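Local coordinates for Glyco_hydro_cc domain-containing protein (PDB 6UBC), which probably binds oligosaccharides through a glycoside hydrolase family 128 (subgroup VII) domain, a family known for cleaving beta-1,3-glucans, at residues A236-G244 with L262-E273. Numbering follows the deposited sequence.
Sequences ASAVNMLWG and LTTAPQYIIGFE
N240 and M241 pair in parallel with I269 and I270, two neighbouring strands of the (beta/alpha)8-type barrel expected of a GH128 domain, joined by a beta-alpha-beta crossover through helix 250-260. N240 N reaches Y268 O at 3.0 Å, I270 N returns to N240 O at 2.8 Å, and L242 N meets I270 O almost head-on, with a C=O...N angle of 178°. Beyond the strands, E273 N bonds in the carbonyl plane, on a lone pair of W243 O, and keeps the two segments together past G271.

M241 and I270 share one face of the sheet. M241 SD lies 3.8 Å from I270 CG2, while the extended methionine carries CE on to E273 OE1. V239 CG1 fits against I270 CD1 at 3.6 Å, and V239 CG2 meets the Y268 ring obliquely. L242 and F272 run side by side, L242 CD2 to F272 CE1; L256 and F259 of helix 250-260 also pack on L242.

Near the start of strand 268-270 a water accepts from Y268 N and lies 2.7 Å from both A238 O and N240 OD1, joining the two segments beside the first paired residues. N240 ND2 is held by A227 O, and the Y268 hydroxyl by S196 O.

At the other end E273 CB sits over the indole of W243, 3.7 Å from the centroid of the five-membered ring in a CH-pi contact. The carboxylate lies nearly parallel to that ring, their planes 2° apart, and E273 CG stands anti to the backbone N (chi1 -177°), which brings it alongside W243 NE1 at 3.7 Å.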
# COMPACT_ATOMS: atom_id res chain seq x y z
N ALA A 236 9.07 -9.71 -10.53
CA ALA A 236 8.15 -9.11 -9.53
C ALA A 236 6.70 -9.37 -9.95
O ALA A 236 6.42 -9.51 -11.13
CB ALA A 236 8.44 -7.62 -9.44
N SER A 237 5.78 -9.37 -9.00
CA SER A 237 4.33 -9.60 -9.30
C SER A 237 3.57 -8.26 -9.41
O SER A 237 3.65 -7.45 -8.46
CB SER A 237 3.74 -10.46 -8.24
OG SER A 237 4.45 -11.69 -8.17
N ALA A 238 2.83 -8.06 -10.50
CA ALA A 238 1.81 -7.00 -10.62
C ALA A 238 0.75 -7.22 -9.57
O ALA A 238 0.20 -8.35 -9.48
CB ALA A 238 1.18 -7.01 -11.98
N VAL A 239 0.38 -6.17 -8.85
CA VAL A 239 -0.71 -6.24 -7.85
C VAL A 239 -1.86 -5.39 -8.38
O VAL A 239 -1.65 -4.24 -8.77
CB VAL A 239 -0.18 -5.72 -6.51
CG1 VAL A 239 -1.28 -5.53 -5.50
CG2 VAL A 239 0.93 -6.61 -5.99
N ASN A 240 -3.06 -5.95 -8.40
CA ASN A 240 -4.26 -5.26 -8.89
C ASN A 240 -4.84 -4.42 -7.75
O ASN A 240 -4.56 -4.66 -6.55
CB ASN A 240 -5.30 -6.23 -9.45
CG ASN A 240 -4.80 -7.05 -10.62
OD1 ASN A 240 -4.14 -8.06 -10.40
ND2 ASN A 240 -5.07 -6.64 -11.86
N MET A 241 -5.66 -3.46 -8.10
CA MET A 241 -6.24 -2.57 -7.07
C MET A 241 -7.58 -2.01 -7.50
O MET A 241 -7.78 -1.79 -8.70
CB MET A 241 -5.30 -1.38 -6.81
CG MET A 241 -5.83 -0.39 -5.84
SD MET A 241 -4.49 0.58 -5.10
CE MET A 241 -5.46 1.71 -4.08
N LEU A 242 -8.49 -1.89 -6.53
CA LEU A 242 -9.73 -1.08 -6.70
C LEU A 242 -9.60 0.17 -5.83
O LEU A 242 -9.74 0.07 -4.59
CB LEU A 242 -10.99 -1.89 -6.38
CG LEU A 242 -12.28 -1.11 -6.57
CD1 LEU A 242 -12.35 -0.48 -7.96
CD2 LEU A 242 -13.50 -1.96 -6.29
N TRP A 243 -9.33 1.31 -6.47
CA TRP A 243 -9.01 2.56 -5.75
C TRP A 243 -10.22 3.07 -4.97
O TRP A 243 -10.09 3.47 -3.76
CB TRP A 243 -8.52 3.59 -6.77
CG TRP A 243 -8.04 4.90 -6.23
CD1 TRP A 243 -6.78 5.26 -5.90
CD2 TRP A 243 -8.87 6.04 -5.92
NE1 TRP A 243 -6.75 6.56 -5.47
CE2 TRP A 243 -8.02 7.06 -5.46
CE3 TRP A 243 -10.24 6.30 -6.04
CZ2 TRP A 243 -8.47 8.32 -5.13
CZ3 TRP A 243 -10.69 7.56 -5.71
CH2 TRP A 243 -9.82 8.54 -5.24
N GLY A 244 -11.38 3.02 -5.60
CA GLY A 244 -12.58 3.62 -5.01
C GLY A 244 -13.88 3.15 -5.64
O GLY A 244 -13.96 2.03 -6.20
N LEU A 262 -12.11 -7.12 -15.35
CA LEU A 262 -11.09 -8.17 -15.20
C LEU A 262 -11.77 -9.50 -15.56
O LEU A 262 -12.96 -9.67 -15.22
CB LEU A 262 -10.52 -8.15 -13.78
CG LEU A 262 -9.71 -6.88 -13.45
CD1 LEU A 262 -9.30 -6.87 -11.98
CD2 LEU A 262 -8.50 -6.75 -14.34
N THR A 263 -11.05 -10.35 -16.29
CA THR A 263 -11.50 -11.71 -16.70
C THR A 263 -10.44 -12.70 -16.25
O THR A 263 -10.64 -13.89 -16.37
CB THR A 263 -11.82 -11.75 -18.21
OG1 THR A 263 -10.71 -11.31 -19.00
CG2 THR A 263 -13.05 -10.92 -18.55
N THR A 264 -9.35 -12.22 -15.70
CA THR A 264 -8.25 -13.10 -15.27
C THR A 264 -7.97 -12.82 -13.78
O THR A 264 -7.89 -11.65 -13.37
CB THR A 264 -7.14 -12.89 -16.30
OG1 THR A 264 -6.38 -14.08 -16.17
CG2 THR A 264 -6.30 -11.66 -16.07
N ALA A 265 -7.90 -13.85 -12.96
CA ALA A 265 -7.89 -13.71 -11.51
C ALA A 265 -6.58 -13.04 -11.07
O ALA A 265 -5.48 -13.54 -11.28
CB ALA A 265 -8.09 -15.04 -10.86
N PRO A 266 -6.63 -11.89 -10.38
CA PRO A 266 -5.42 -11.34 -9.78
C PRO A 266 -4.73 -12.32 -8.82
O PRO A 266 -5.43 -13.13 -8.18
CB PRO A 266 -6.02 -10.19 -8.96
CG PRO A 266 -7.17 -9.76 -9.73
CD PRO A 266 -7.82 -11.07 -10.14
N GLN A 267 -3.41 -12.26 -8.70
CA GLN A 267 -2.71 -12.86 -7.53
C GLN A 267 -2.99 -12.06 -6.25
O GLN A 267 -3.27 -12.69 -5.24
CB GLN A 267 -1.20 -12.96 -7.72
CG GLN A 267 -0.74 -14.11 -8.63
CD GLN A 267 0.74 -14.30 -8.44
OE1 GLN A 267 1.18 -15.25 -7.79
NE2 GLN A 267 1.53 -13.30 -8.84
N TYR A 268 -3.05 -10.73 -6.33
CA TYR A 268 -3.23 -9.81 -5.18
C TYR A 268 -4.19 -8.68 -5.55
O TYR A 268 -4.09 -8.11 -6.66
CB TYR A 268 -1.89 -9.14 -4.83
CG TYR A 268 -0.76 -10.11 -4.60
CD1 TYR A 268 -0.56 -10.71 -3.37
CD2 TYR A 268 0.02 -10.55 -5.66
CE1 TYR A 268 0.45 -11.65 -3.18
CE2 TYR A 268 1.05 -11.46 -5.47
CZ TYR A 268 1.25 -12.04 -4.23
OH TYR A 268 2.25 -12.99 -4.08
N ILE A 269 -5.06 -8.30 -4.61
CA ILE A 269 -5.96 -7.13 -4.81
C ILE A 269 -5.80 -6.21 -3.61
O ILE A 269 -6.08 -6.69 -2.48
CB ILE A 269 -7.40 -7.56 -4.94
CG1 ILE A 269 -7.62 -8.47 -6.15
CG2 ILE A 269 -8.25 -6.32 -5.05
CD1 ILE A 269 -8.89 -9.27 -6.07
N ILE A 270 -5.32 -4.99 -3.85
CA ILE A 270 -5.37 -3.93 -2.81
C ILE A 270 -6.73 -3.22 -2.86
O ILE A 270 -7.22 -2.84 -3.94
CB ILE A 270 -4.21 -2.97 -3.01
CG1 ILE A 270 -2.89 -3.70 -2.82
CG2 ILE A 270 -4.40 -1.72 -2.10
CD1 ILE A 270 -1.67 -2.85 -3.18
N GLY A 271 -7.34 -3.03 -1.69
CA GLY A 271 -8.60 -2.33 -1.49
C GLY A 271 -8.43 -0.81 -1.51
O GLY A 271 -7.34 -0.27 -1.80
N PHE A 272 -9.51 -0.14 -1.15
CA PHE A 272 -9.69 1.29 -1.46
C PHE A 272 -8.58 2.12 -0.83
O PHE A 272 -8.14 1.88 0.31
CB PHE A 272 -11.04 1.78 -0.96
CG PHE A 272 -12.15 0.79 -1.26
CD1 PHE A 272 -12.46 0.48 -2.55
CD2 PHE A 272 -12.83 0.15 -0.24
CE1 PHE A 272 -13.47 -0.43 -2.85
CE2 PHE A 272 -13.86 -0.74 -0.51
CZ PHE A 272 -14.19 -1.02 -1.83
N GLU A 273 -8.20 3.13 -1.60
CA GLU A 273 -7.22 4.13 -1.16
C GLU A 273 -7.84 5.09 -0.16
O GLU A 273 -8.60 5.95 -0.59
CB GLU A 273 -6.75 4.94 -2.37
CG GLU A 273 -5.68 5.95 -2.02
CD GLU A 273 -4.28 5.41 -1.94
OE1 GLU A 273 -4.05 4.21 -2.29
OE2 GLU A 273 -3.40 6.26 -1.53
O HOH W 1 -2.26 -9.41 -8.93
O HOH W 2 0.70 -10.95 -10.27